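Local coordinates for uncharacterized protein DUF1185 (Bordetella bronchiseptica RB50, PDB 3BYQ) that is of unknown function but, as a DUF1185 family member with a variant of the Bacillus chorismate mutase fold, may take part in amino-acid metabolism, at residues 29-40 with 160-171; 124-134 with 146-157. All coordinates share one frame; numbering follows the deposited sequence. Where two conformers were deposited one is given.

Contact 1 (29-40 with 160-171); sequences LKLAASCAVIRN and REILFALVMGTG. With EDO (1,2-ethanediol), chain T; EDO (1,2-ethanediol), chain Y; EDO (1,2-ethanediol), chain I.
Ile38 and Ile162, Ala36 and Phe164, Ser34 and Leu166, and Ala32 and Met168 are successive hydrogen-bonded pairs of an antiparallel ladder, in which strands 29-39 and 161-169 lie side by side in the mixed sheet of this chorismate-mutase-like fold. Backbone bonds carry most of the join: each of these pairs exchanges two N-H...O=C bonds, and Asn40 N, bonded to Arg160 O, prolongs the ladder past the strand end. Between them the CA-H groups of residues such as Ala33 and Val167 lean on carbonyls of the facing strand.

At the other end Thr170 supplies a side-chain acceptor. With chi1 at 64°, its OG1 stands between backbone N and carbonyl carbon, where it accepts the N-H of Lys30 (N to OG1 3.1 Å, N-H...O 168°). An ethanediol also bonds this hydroxyl, through its O1 at 2.7 Å from Thr170 OG1.

Apolar packing differs between the two faces. On the face of Ala33, Cys35 and Val37, directed at strand 147-151 and the loop after it, Cys35 SG rests on Ala165 CB at 3.6 Å. The opposite face lies partly under helix 51-72, where Leu166 touches Leu68. Farther along this face, Ile38 CD1 meets the Phe164 ring at its edge, 3.7 Å from CE2, while Ile162 CG2 sits over one face of the same ring, offset toward the rim. Trp98 also stacks on Phe164.

Charged and polar groups gather near residues 39-40 and 160-161. Val37 CG1 lies 3.4 Å from Glu161 OE1, which accepts a bond from Arg158 N, while OE2 pairs with Arg8. Asn40 OD1 accepts from Tyr42 N, and its ND2 gives to a water at 2.9 Å that donates in turn to Glu161 O at 2.8 Å.

Contact 2 (124-134 with 146-157); sequences ATAGYRMMVPV and FNSIEIGIQDAP. With EDO (1,2-ethanediol), chain F; EDO (1,2-ethanediol), chain O.
Arg129 NE meets Glu150 OE1 from above the carboxylate plane (64° out of it) in a salt bridge of 2.9 Å, although the oxygen lies nearly in the guanidinium plane. The two groups flank the base of a beta hairpin, strands 130-136 and 147-151. Bends at chi2 and chi3 bring the guanidinium over the backbone, with Gly152 CA against one of its faces, offset toward the rim. Glu150 OE2 bonds Tyr128 OH of a neighbouring subunit, and that tyrosine's counterpart here makes the reciprocal bond.

Paired backbone bonds link Met130 with Ile151, Val132 with Ile149 and Val134 with Asn147. On the sheet face that also carries Glu150, the bent side chain of selenomethionine Met131 crosses that of Glu150 at about a right angle, SE 3.8 Å from Glu150 CB. On the other face, Val132 CG2 packs against Ile151 CG1 at 3.7 Å.

At the open end of the hairpin the two segments face each other as beta turns, type II at 125-128, before the first strand, and type I at 153-156, after the second. Gly127, with positive phi, donates N-H to Ala156 O (2.9 Å) from above the carbonyl plane. One water donates to Ala124 O and to Pro157 O, 2.7 Å from the latter.

Overall arrangement
From the N terminus, strand 7-17 is followed by strand 29-39, whose partner, strand 161-169, comes much later in the sequence, beyond helix 51-72, strand 79-86 and the hairpin; contact 1 thus closes a loop of 119 residues. Contact 2 lies wholly inside that loop and closes a short one of 11 residues, from strand 130-136 back along 147-151. After the turn at 153-156 the chain enters strand 161-169, the next strand in sequence. The centres of the two contacts are about 9 Å apart, and the two touch: Leu29 reaches Asn147, and Val37 meets Ile153 and Ala156. Strand 79-86 pairs with both 130-136 and 161-169, tying hairpin and ladder into one sheet.

Contact 1 (29-40 with 160-171)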
loop_
_atom_site.group_PDB
_atom_site.type_symbol
_atom_site.label_atom_id
_atom_site.label_comp_id
_atom_site.label_asym_id
_atom_site.label_seq_id
_atom_site.Cartn_x
_atom_site.Cartn_y
_atom_site.Cartn_z
ATOM N N LEU B 29 0.113 -23.820 14.677
ATOM C CA LEU B 29 0.052 -24.019 13.245
ATOM C C LEU B 29 1.283 -23.444 12.567
ATOM O O LEU B 29 1.731 -22.359 12.913
ATOM C CB LEU B 29 -1.188 -23.315 12.680
ATOM C CG LEU B 29 -1.361 -23.318 11.168
ATOM C CD1 LEU B 29 -1.522 -24.741 10.594
ATOM C CD2 LEU B 29 -2.541 -22.452 10.870
ATOM N N LYS B 30 1.833 -24.177 11.604
ATOM C CA LYS B 30 2.883 -23.629 10.753
ATOM C C LYS B 30 2.377 -23.655 9.312
ATOM O O LYS B 30 1.829 -24.667 8.840
ATOM C CB LYS B 30 4.188 -24.368 10.826
ATOM C CG LYS B 30 4.779 -24.362 12.186
ATOM C CD LYS B 30 6.233 -24.842 12.159
ATOM C CE LYS B 30 6.716 -25.042 13.562
ATOM N NZ LYS B 30 8.192 -25.190 13.643
ATOM N N LEU B 31 2.521 -22.502 8.680
ATOM C CA LEU B 31 2.246 -22.327 7.232
ATOM C C LEU B 31 3.538 -21.808 6.622
ATOM O O LEU B 31 4.135 -20.880 7.146
ATOM C CB LEU B 31 1.118 -21.321 6.989
ATOM C CG LEU B 31 -0.281 -21.698 7.493
ATOM C CD1 LEU B 31 -1.260 -20.561 7.287
ATOM C CD2 LEU B 31 -0.814 -22.969 6.862
ATOM N N ALA B 32 3.930 -22.363 5.481
ATOM C CA ALA B 32 5.216 -21.986 4.867
ATOM C C ALA B 32 5.055 -21.768 3.391
ATOM O O ALA B 32 4.256 -22.460 2.738
ATOM C CB ALA B 32 6.280 -23.072 5.141
ATOM N N ALA B 33 5.806 -20.797 2.862
ATOM C CA ALA B 33 5.735 -20.497 1.419
ATOM C C ALA B 33 7.157 -20.458 0.894
ATOM O O ALA B 33 8.042 -19.957 1.557
ATOM C CB ALA B 33 5.044 -19.163 1.170
ATOM N N SER B 34 7.336 -21.058 -0.278
ATOM C CA SER B 34 8.605 -21.047 -0.990
ATOM C C SER B 34 8.317 -20.371 -2.315
ATOM O O SER B 34 7.477 -20.835 -3.068
ATOM C CB SER B 34 9.136 -22.466 -1.225
ATOM O OG SER B 34 10.433 -22.469 -1.851
ATOM N N CYS B 35 9.044 -19.282 -2.568
ATOM C CA CYS B 35 8.888 -18.461 -3.771
ATOM C C CYS B 35 10.197 -18.346 -4.538
ATOM O O CYS B 35 11.309 -18.307 -3.949
ATOM C CB CYS B 35 8.501 -17.041 -3.381
ATOM S SG CYS B 35 7.001 -16.912 -2.301
ATOM N N ALA B 36 10.046 -18.261 -5.854
ATOM C CA ALA B 36 11.154 -18.014 -6.770
ATOM C C ALA B 36 10.748 -16.927 -7.769
ATOM O O ALA B 36 9.643 -16.981 -8.352
ATOM C CB ALA B 36 11.553 -19.279 -7.537
ATOM N N VAL B 37 11.691 -16.003 -7.971
ATOM C CA VAL B 37 11.564 -14.900 -8.915
ATOM C C VAL B 37 12.416 -15.252 -10.107
ATOM O O VAL B 37 13.608 -15.465 -9.974
ATOM C CB VAL B 37 12.022 -13.570 -8.323
ATOM C CG1 VAL B 37 11.914 -12.470 -9.355
ATOM C CG2 VAL B 37 11.201 -13.220 -7.069
ATOM N N ILE B 38 11.758 -15.378 -11.255
ATOM C CA ILE B 38 12.418 -15.746 -12.503
ATOM C C ILE B 38 12.176 -14.734 -13.609
ATOM O O ILE B 38 11.270 -13.957 -13.549
ATOM C CB ILE B 38 12.046 -17.158 -12.984
ATOM C CG1 ILE B 38 10.646 -17.226 -13.631
ATOM C CG2 ILE B 38 12.175 -18.182 -11.828
ATOM C CD1 ILE B 38 10.364 -18.555 -14.425
ATOM N N ARG B 39 13.078 -14.711 -14.580
ATOM C CA ARG B 39 12.900 -13.853 -15.742
ATOM C C ARG B 39 11.726 -14.387 -16.534
ATOM O O ARG B 39 11.537 -15.601 -16.656
ATOM C CB ARG B 39 14.159 -13.867 -16.613
ATOM C CG ARG B 39 14.078 -12.926 -17.795
ATOM C CD ARG B 39 15.411 -12.837 -18.519
ATOM N NE ARG B 39 15.782 -14.109 -19.108
ATOM C CZ ARG B 39 15.324 -14.579 -20.271
ATOM N NH1 ARG B 39 14.422 -13.902 -20.953
ATOM N NH2 ARG B 39 15.753 -15.765 -20.713
ATOM N N ASN B 40 10.939 -13.472 -17.084
ATOM C CA ASN B 40 9.844 -13.843 -17.956
ATOM C C ASN B 40 10.325 -13.841 -19.400
ATOM O O ASN B 40 10.529 -12.776 -19.964
ATOM C CB ASN B 40 8.678 -12.852 -17.834
ATOM C CG ASN B 40 7.460 -13.266 -18.618
ATOM O OD1 ASN B 40 7.519 -14.185 -19.419
ATOM N ND2 ASN B 40 6.337 -12.593 -18.375
ATOM N N ARG B 160 9.466 -7.503 -16.025
ATOM C CA ARG B 160 9.818 -8.597 -16.933
ATOM C C ARG B 160 10.181 -9.890 -16.199
ATOM O O ARG B 160 10.937 -10.713 -16.687
ATOM C CB ARG B 160 10.937 -8.117 -17.876
ATOM C CG ARG B 160 10.496 -6.910 -18.705
ATOM C CD ARG B 160 11.549 -6.400 -19.634
ATOM N NE ARG B 160 12.496 -5.549 -18.940
ATOM C CZ ARG B 160 12.176 -4.372 -18.419
ATOM N NH1 ARG B 160 10.922 -3.917 -18.459
ATOM N NH2 ARG B 160 13.107 -3.675 -17.813
ATOM N N GLU B 161 9.600 -10.031 -15.020
ATOM C CA GLU B 161 9.763 -11.212 -14.167
ATOM C C GLU B 161 8.444 -11.838 -13.797
ATOM O O GLU B 161 7.362 -11.302 -14.053
ATOM C CB GLU B 161 10.489 -10.861 -12.882
ATOM C CG GLU B 161 11.846 -10.267 -13.096
ATOM C CD GLU B 161 12.569 -9.996 -11.816
ATOM O OE1 GLU B 161 11.928 -9.442 -10.875
ATOM O OE2 GLU B 161 13.804 -10.250 -11.771
ATOM N N ILE B 162 8.567 -13.017 -13.213
ATOM C CA ILE B 162 7.427 -13.752 -12.632
ATOM C C ILE B 162 7.858 -14.344 -11.306
ATOM O O ILE B 162 9.017 -14.790 -11.166
ATOM C CB ILE B 162 6.913 -14.935 -13.496
ATOM C CG1 ILE B 162 6.696 -14.537 -14.962
ATOM C CG2 ILE B 162 5.592 -15.530 -12.865
ATOM C CD1 ILE B 162 6.658 -15.754 -15.972
ATOM N N LEU B 163 6.965 -14.243 -10.321
ATOM C CA LEU B 163 7.160 -14.842 -8.991
ATOM C C LEU B 163 6.227 -16.035 -8.910
ATOM O O LEU B 163 5.013 -15.918 -9.136
ATOM C CB LEU B 163 6.844 -13.804 -7.893
ATOM C CG LEU B 163 7.124 -14.239 -6.439
ATOM C CD1 LEU B 163 7.127 -12.986 -5.536
ATOM C CD2 LEU B 163 6.073 -15.212 -5.935
ATOM N N PHE B 164 6.813 -17.210 -8.712
ATOM C CA PHE B 164 6.065 -18.456 -8.537
ATOM C C PHE B 164 6.238 -18.935 -7.114
ATOM O O PHE B 164 7.328 -18.887 -6.576
ATOM C CB PHE B 164 6.572 -19.530 -9.502
ATOM C CG PHE B 164 6.243 -19.266 -10.967
ATOM C CD1 PHE B 164 4.919 -19.256 -11.387
ATOM C CD2 PHE B 164 7.232 -19.123 -11.915
ATOM C CE1 PHE B 164 4.586 -19.059 -12.711
ATOM C CE2 PHE B 164 6.909 -18.926 -13.267
ATOM C CZ PHE B 164 5.570 -18.891 -13.650
ATOM N N ALA B 165 5.152 -19.453 -6.544
ATOM C CA ALA B 165 5.146 -19.883 -5.162
ATOM C C ALA B 165 4.336 -21.124 -4.871
ATOM O O ALA B 165 3.302 -21.390 -5.539
ATOM C CB ALA B 165 4.593 -18.723 -4.280
ATOM N N LEU B 166 4.804 -21.857 -3.866
ATOM C CA LEU B 166 4.044 -22.986 -3.326
ATOM C C LEU B 166 3.904 -22.737 -1.840
ATOM O O LEU B 166 4.774 -22.110 -1.210
ATOM C CB LEU B 166 4.753 -24.308 -3.551
ATOM C CG LEU B 166 4.907 -24.746 -5.015
ATOM C CD1 LEU B 166 5.674 -26.053 -5.112
ATOM C CD2 LEU B 166 3.557 -24.861 -5.671
ATOM N N VAL B 167 2.828 -23.256 -1.286
ATOM C CA VAL B 167 2.535 -23.171 0.128
ATOM C C VAL B 167 2.193 -24.549 0.680
ATOM O O VAL B 167 1.488 -25.310 0.058
ATOM C CB VAL B 167 1.352 -22.223 0.406
ATOM C CG1 VAL B 167 0.994 -22.189 1.918
ATOM C CG2 VAL B 167 1.654 -20.822 -0.116
HETATM N N MSE B 168 2.742 -24.845 1.864
HETATM C CA MSE B 168 2.348 -26.021 2.654
HETATM C C MSE B 168 2.166 -25.617 4.100
HETATM O O MSE B 168 2.808 -24.676 4.580
HETATM C CB MSE B 168 3.339 -27.169 2.599
HETATM C CG MSE B 168 3.517 -27.774 1.194
HETATM SE SE MSE B 168 4.748 -29.255 1.323
HETATM C CE MSE B 168 5.098 -29.462 -0.560
ATOM N N GLY B 169 1.319 -26.364 4.776
ATOM C CA GLY B 169 1.004 -26.120 6.180
ATOM C C GLY B 169 0.695 -27.399 6.922
ATOM O O GLY B 169 0.429 -28.429 6.307
ATOM N N THR B 170 0.697 -27.285 8.254
ATOM C CA THR B 170 0.689 -28.457 9.152
ATOM C C THR B 170 -0.633 -28.858 9.797
ATOM O O THR B 170 -0.716 -29.939 10.391
ATOM C CB THR B 170 1.702 -28.265 10.287
ATOM O OG1 THR B 170 1.289 -27.146 11.091
ATOM C CG2 THR B 170 3.064 -28.045 9.715
ATOM N N GLY B 171 -1.655 -28.021 9.654
ATOM C CA GLY B 171 -2.934 -28.335 10.266
ATOM C C GLY B 171 -4.043 -27.353 10.032
ATOM O O GLY B 171 -4.000 -26.566 9.104
HETATM C C1 EDO T . -0.166 -28.350 14.118
HETATM O O1 EDO T . -0.632 -27.728 12.923
HETATM C C2 EDO T . -0.546 -29.825 14.206
HETATM O O2 EDO T . -1.246 -30.230 13.038
HETATM C C1 EDO Y . 9.171 -21.857 14.594
HETATM O O1 EDO Y . 8.006 -22.559 14.995
HETATM C C2 EDO Y . 9.594 -21.003 15.764
HETATM O O2 EDO Y . 10.061 -21.889 16.778
HETATM C C1 EDO I . 8.805 -0.900 -17.040
HETATM O O1 EDO I . 10.244 -0.868 -17.021
HETATM C C2 EDO I . 8.307 -0.113 -18.241
HETATM O O2 EDO I . 8.787 1.227 -18.116
HETATM O O HOH W 1 6.698 -10.315 -16.588
#

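Contact 2 (124-134 with 146-157)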
loop_
_atom_site.group_PDB
_atom_site.type_symbol
_atom_site.label_atom_id
_atom_site.label_comp_id
_atom_site.label_asym_id
_atom_site.label_seq_id
_atom_site.Cartn_x
_atom_site.Cartn_y
_atom_site.Cartn_z
ATOM N N ALA B 124 0.928 -7.834 -11.464
ATOM C CA ALA B 124 1.029 -6.737 -10.502
ATOM C C ALA B 124 2.400 -6.100 -10.517
ATOM O O ALA B 124 3.318 -6.559 -11.135
ATOM C CB ALA B 124 0.760 -7.277 -9.102
ATOM N N THR B 125 2.459 -4.985 -9.818
ATOM C CA THR B 125 3.706 -4.234 -9.653
ATOM C C THR B 125 4.605 -4.918 -8.624
ATOM O O THR B 125 4.176 -5.752 -7.824
ATOM C CB THR B 125 3.439 -2.818 -9.163
ATOM O OG1 THR B 125 2.744 -2.894 -7.921
ATOM C CG2 THR B 125 2.618 -2.049 -10.170
ATOM N N ALA B 126 5.886 -4.615 -8.708
ATOM C CA ALA B 126 6.856 -5.163 -7.778
ATOM C C ALA B 126 6.406 -4.796 -6.361
ATOM O O ALA B 126 5.976 -3.687 -6.109
ATOM C CB ALA B 126 8.283 -4.596 -8.037
ATOM N N GLY B 127 6.519 -5.769 -5.472
ATOM C CA GLY B 127 6.146 -5.630 -4.088
ATOM C C GLY B 127 4.739 -5.990 -3.741
ATOM O O GLY B 127 4.356 -5.948 -2.583
ATOM N N TYR B 128 3.945 -6.313 -4.752
ATOM C CA TYR B 128 2.567 -6.666 -4.524
ATOM C C TYR B 128 2.495 -7.833 -3.532
ATOM O O TYR B 128 3.227 -8.811 -3.644
ATOM C CB TYR B 128 1.889 -7.064 -5.840
ATOM C CG TYR B 128 0.402 -7.303 -5.709
ATOM C CD1 TYR B 128 -0.431 -6.236 -5.456
ATOM C CD2 TYR B 128 -0.171 -8.572 -5.869
ATOM C CE1 TYR B 128 -1.792 -6.407 -5.360
ATOM C CE2 TYR B 128 -1.567 -8.745 -5.722
ATOM C CZ TYR B 128 -2.352 -7.646 -5.470
ATOM O OH TYR B 128 -3.740 -7.692 -5.311
ATOM N N ARG B 129 1.593 -7.692 -2.565
ATOM C CA ARG B 129 1.360 -8.709 -1.525
ATOM C C ARG B 129 0.045 -9.394 -1.815
ATOM O O ARG B 129 -0.920 -8.722 -2.128
ATOM C CB ARG B 129 1.192 -8.049 -0.167
ATOM C CG ARG B 129 2.216 -7.033 0.250
ATOM C CD ARG B 129 3.533 -7.620 0.491
ATOM N NE ARG B 129 3.565 -8.728 1.441
ATOM C CZ ARG B 129 4.634 -9.488 1.640
ATOM N NH1 ARG B 129 5.768 -9.220 1.002
ATOM N NH2 ARG B 129 4.589 -10.497 2.479
HETATM N N MSE B 130 -0.007 -10.713 -1.665
HETATM C CA MSE B 130 -1.223 -11.448 -1.995
HETATM C C MSE B 130 -1.538 -12.544 -1.000
HETATM O O MSE B 130 -0.661 -13.313 -0.638
HETATM C CB MSE B 130 -1.021 -12.051 -3.416
HETATM C CG MSE B 130 -2.196 -12.706 -4.066
HETATM SE SE MSE B 130 -1.840 -13.065 -5.935
HETATM C CE MSE B 130 -0.560 -14.471 -5.729
HETATM N N MSE B 131 -2.805 -12.617 -0.591
HETATM C CA MSE B 131 -3.280 -13.671 0.320
HETATM C C MSE B 131 -3.453 -14.924 -0.485
HETATM O O MSE B 131 -4.137 -14.916 -1.513
HETATM C CB MSE B 131 -4.654 -13.368 0.941
HETATM C CG MSE B 131 -4.740 -12.156 1.793
HETATM SE SE MSE B 131 -3.576 -12.183 3.298
HETATM C CE MSE B 131 -4.199 -13.740 4.242
ATOM N N VAL B 132 -2.845 -16.002 -0.016
ATOM C CA VAL B 132 -2.919 -17.300 -0.716
ATOM C C VAL B 132 -3.746 -18.289 0.082
ATOM O O VAL B 132 -3.418 -18.603 1.225
ATOM C CB VAL B 132 -1.500 -17.899 -0.978
ATOM C CG1 VAL B 132 -1.625 -19.240 -1.785
ATOM C CG2 VAL B 132 -0.646 -16.876 -1.729
ATOM N N PRO B 133 -4.819 -18.788 -0.497
ATOM C CA PRO B 133 -5.677 -19.640 0.306
ATOM C C PRO B 133 -5.224 -21.070 0.260
ATOM O O PRO B 133 -4.757 -21.540 -0.773
ATOM C CB PRO B 133 -7.018 -19.521 -0.409
ATOM C CG PRO B 133 -6.637 -19.329 -1.819
ATOM C CD PRO B 133 -5.446 -18.459 -1.798
ATOM N N VAL B 134 -5.381 -21.761 1.386
ATOM C CA VAL B 134 -5.032 -23.167 1.473
ATOM C C VAL B 134 -6.198 -24.025 1.906
ATOM O O VAL B 134 -7.191 -23.560 2.499
ATOM C CB VAL B 134 -3.849 -23.450 2.477
ATOM C CG1 VAL B 134 -2.628 -22.641 2.122
ATOM C CG2 VAL B 134 -4.242 -23.171 3.961
ATOM N N PHE B 146 -9.441 -24.676 6.002
ATOM C CA PHE B 146 -9.394 -23.465 5.141
ATOM C C PHE B 146 -8.620 -22.404 5.855
ATOM O O PHE B 146 -8.874 -22.117 7.034
ATOM C CB PHE B 146 -10.783 -22.922 4.801
ATOM C CG PHE B 146 -11.640 -23.908 4.093
ATOM C CD1 PHE B 146 -11.257 -24.417 2.868
ATOM C CD2 PHE B 146 -12.875 -24.250 4.586
ATOM C CE1 PHE B 146 -12.055 -25.318 2.198
ATOM C CE2 PHE B 146 -13.708 -25.141 3.888
ATOM C CZ PHE B 146 -13.278 -25.666 2.708
ATOM N N ASN B 147 -7.660 -21.814 5.162
ATOM C CA ASN B 147 -6.795 -20.825 5.770
ATOM C C ASN B 147 -6.078 -20.005 4.710
ATOM O O ASN B 147 -6.313 -20.194 3.515
ATOM C CB ASN B 147 -5.744 -21.521 6.656
ATOM C CG ASN B 147 -5.390 -20.728 7.888
ATOM O OD1 ASN B 147 -5.473 -19.491 7.926
ATOM N ND2 ASN B 147 -5.032 -21.454 8.945
ATOM N N SER B 148 -5.231 -19.086 5.162
ATOM C CA SER B 148 -4.525 -18.201 4.230
ATOM C C SER B 148 -3.205 -17.784 4.767
ATOM O O SER B 148 -3.015 -17.729 5.979
ATOM C CB SER B 148 -5.340 -16.895 4.011
ATOM O OG SER B 148 -6.612 -17.148 3.476
ATOM N N ILE B 149 -2.281 -17.527 3.849
ATOM C CA ILE B 149 -0.987 -16.929 4.185
ATOM C C ILE B 149 -0.659 -15.864 3.115
ATOM O O ILE B 149 -0.936 -16.063 1.937
ATOM C CB ILE B 149 0.123 -17.954 4.331
ATOM C CG1 ILE B 149 1.403 -17.259 4.799
ATOM C CG2 ILE B 149 0.349 -18.691 3.006
ATOM C CD1 ILE B 149 2.599 -18.205 5.087
ATOM N N GLU B 150 -0.102 -14.743 3.536
ATOM C CA GLU B 150 0.271 -13.696 2.583
ATOM C C GLU B 150 1.664 -13.930 2.033
ATOM O O GLU B 150 2.590 -14.213 2.789
ATOM C CB GLU B 150 0.224 -12.302 3.235
ATOM C CG GLU B 150 0.210 -11.192 2.177
ATOM C CD GLU B 150 0.366 -9.807 2.716
ATOM O OE1 GLU B 150 1.458 -9.517 3.252
ATOM O OE2 GLU B 150 -0.588 -9.008 2.564
ATOM N N ILE B 151 1.827 -13.770 0.724
ATOM C CA ILE B 151 3.143 -13.867 0.105
ATOM C C ILE B 151 3.471 -12.568 -0.621
ATOM O O ILE B 151 2.582 -11.739 -0.905
ATOM C CB ILE B 151 3.249 -15.053 -0.908
ATOM C CG1 ILE B 151 2.368 -14.831 -2.149
ATOM C CG2 ILE B 151 2.916 -16.386 -0.200
ATOM C CD1 ILE B 151 2.645 -15.815 -3.324
ATOM N N GLY B 152 4.737 -12.443 -0.978
ATOM C CA GLY B 152 5.218 -11.290 -1.724
ATOM C C GLY B 152 6.676 -11.054 -1.463
ATOM O O GLY B 152 7.215 -11.509 -0.451
ATOM N N ILE B 153 7.318 -10.417 -2.422
ATOM C CA ILE B 153 8.738 -10.042 -2.300
ATOM C C ILE B 153 8.767 -8.563 -2.644
ATOM O O ILE B 153 8.227 -8.122 -3.659
ATOM C CB ILE B 153 9.662 -10.898 -3.199
ATOM C CG1 ILE B 153 9.612 -12.348 -2.708
ATOM C CG2 ILE B 153 11.144 -10.396 -3.181
ATOM C CD1 ILE B 153 10.437 -13.329 -3.546
ATOM N N GLN B 154 9.482 -7.815 -1.818
ATOM C CA GLN B 154 9.470 -6.373 -1.933
ATOM C C GLN B 154 9.809 -5.791 -3.300
ATOM O O GLN B 154 9.170 -4.827 -3.756
ATOM C CB GLN B 154 10.336 -5.753 -0.846
ATOM C CG GLN B 154 10.359 -4.238 -0.875
ATOM C CD GLN B 154 11.437 -3.688 -1.810
ATOM O OE1 GLN B 154 12.525 -4.248 -1.904
ATOM N NE2 GLN B 154 11.140 -2.582 -2.482
ATOM N N ASP B 155 10.814 -6.382 -3.925
ATOM C CA ASP B 155 11.328 -5.898 -5.190
ATOM C C ASP B 155 11.007 -6.846 -6.343
ATOM O O ASP B 155 11.732 -6.874 -7.334
ATOM C CB ASP B 155 12.841 -5.657 -5.082
ATOM C CG ASP B 155 13.635 -6.950 -5.013
ATOM O OD1 ASP B 155 13.126 -7.910 -4.413
ATOM O OD2 ASP B 155 14.726 -7.019 -5.624
ATOM N N ALA B 156 9.942 -7.587 -6.218
ATOM C CA ALA B 156 9.558 -8.526 -7.261
ATOM C C ALA B 156 8.059 -8.710 -7.322
ATOM O O ALA B 156 7.367 -8.422 -6.350
ATOM C CB ALA B 156 10.178 -9.905 -6.988
ATOM N N PRO B 157 7.565 -9.126 -8.483
ATOM C CA PRO B 157 8.278 -9.293 -9.739
ATOM C C PRO B 157 8.424 -7.931 -10.374
ATOM O O PRO B 157 7.463 -7.135 -10.401
ATOM C CB PRO B 157 7.311 -10.107 -10.580
ATOM C CG PRO B 157 5.993 -9.764 -10.079
ATOM C CD PRO B 157 6.131 -9.484 -8.635
HETATM C C1 EDO F . 11.356 -10.356 0.451
HETATM O O1 EDO F . 10.869 -9.001 0.426
HETATM C C2 EDO F . 11.916 -10.669 1.824
HETATM O O2 EDO F . 10.966 -10.270 2.828
HETATM C C1 EDO O . 3.233 -13.100 7.281
HETATM O O1 EDO O . 2.246 -12.313 6.594
HETATM C C2 EDO O . 3.702 -14.216 6.365
HETATM O O2 EDO O . 4.013 -13.681 5.067
HETATM O O HOH W 2 5.895 -5.688 -12.080
HETATM O O HOH W 3 8.173 -1.983 -4.550
HETATM O O HOH W 4 5.633 -9.819 -4.623
#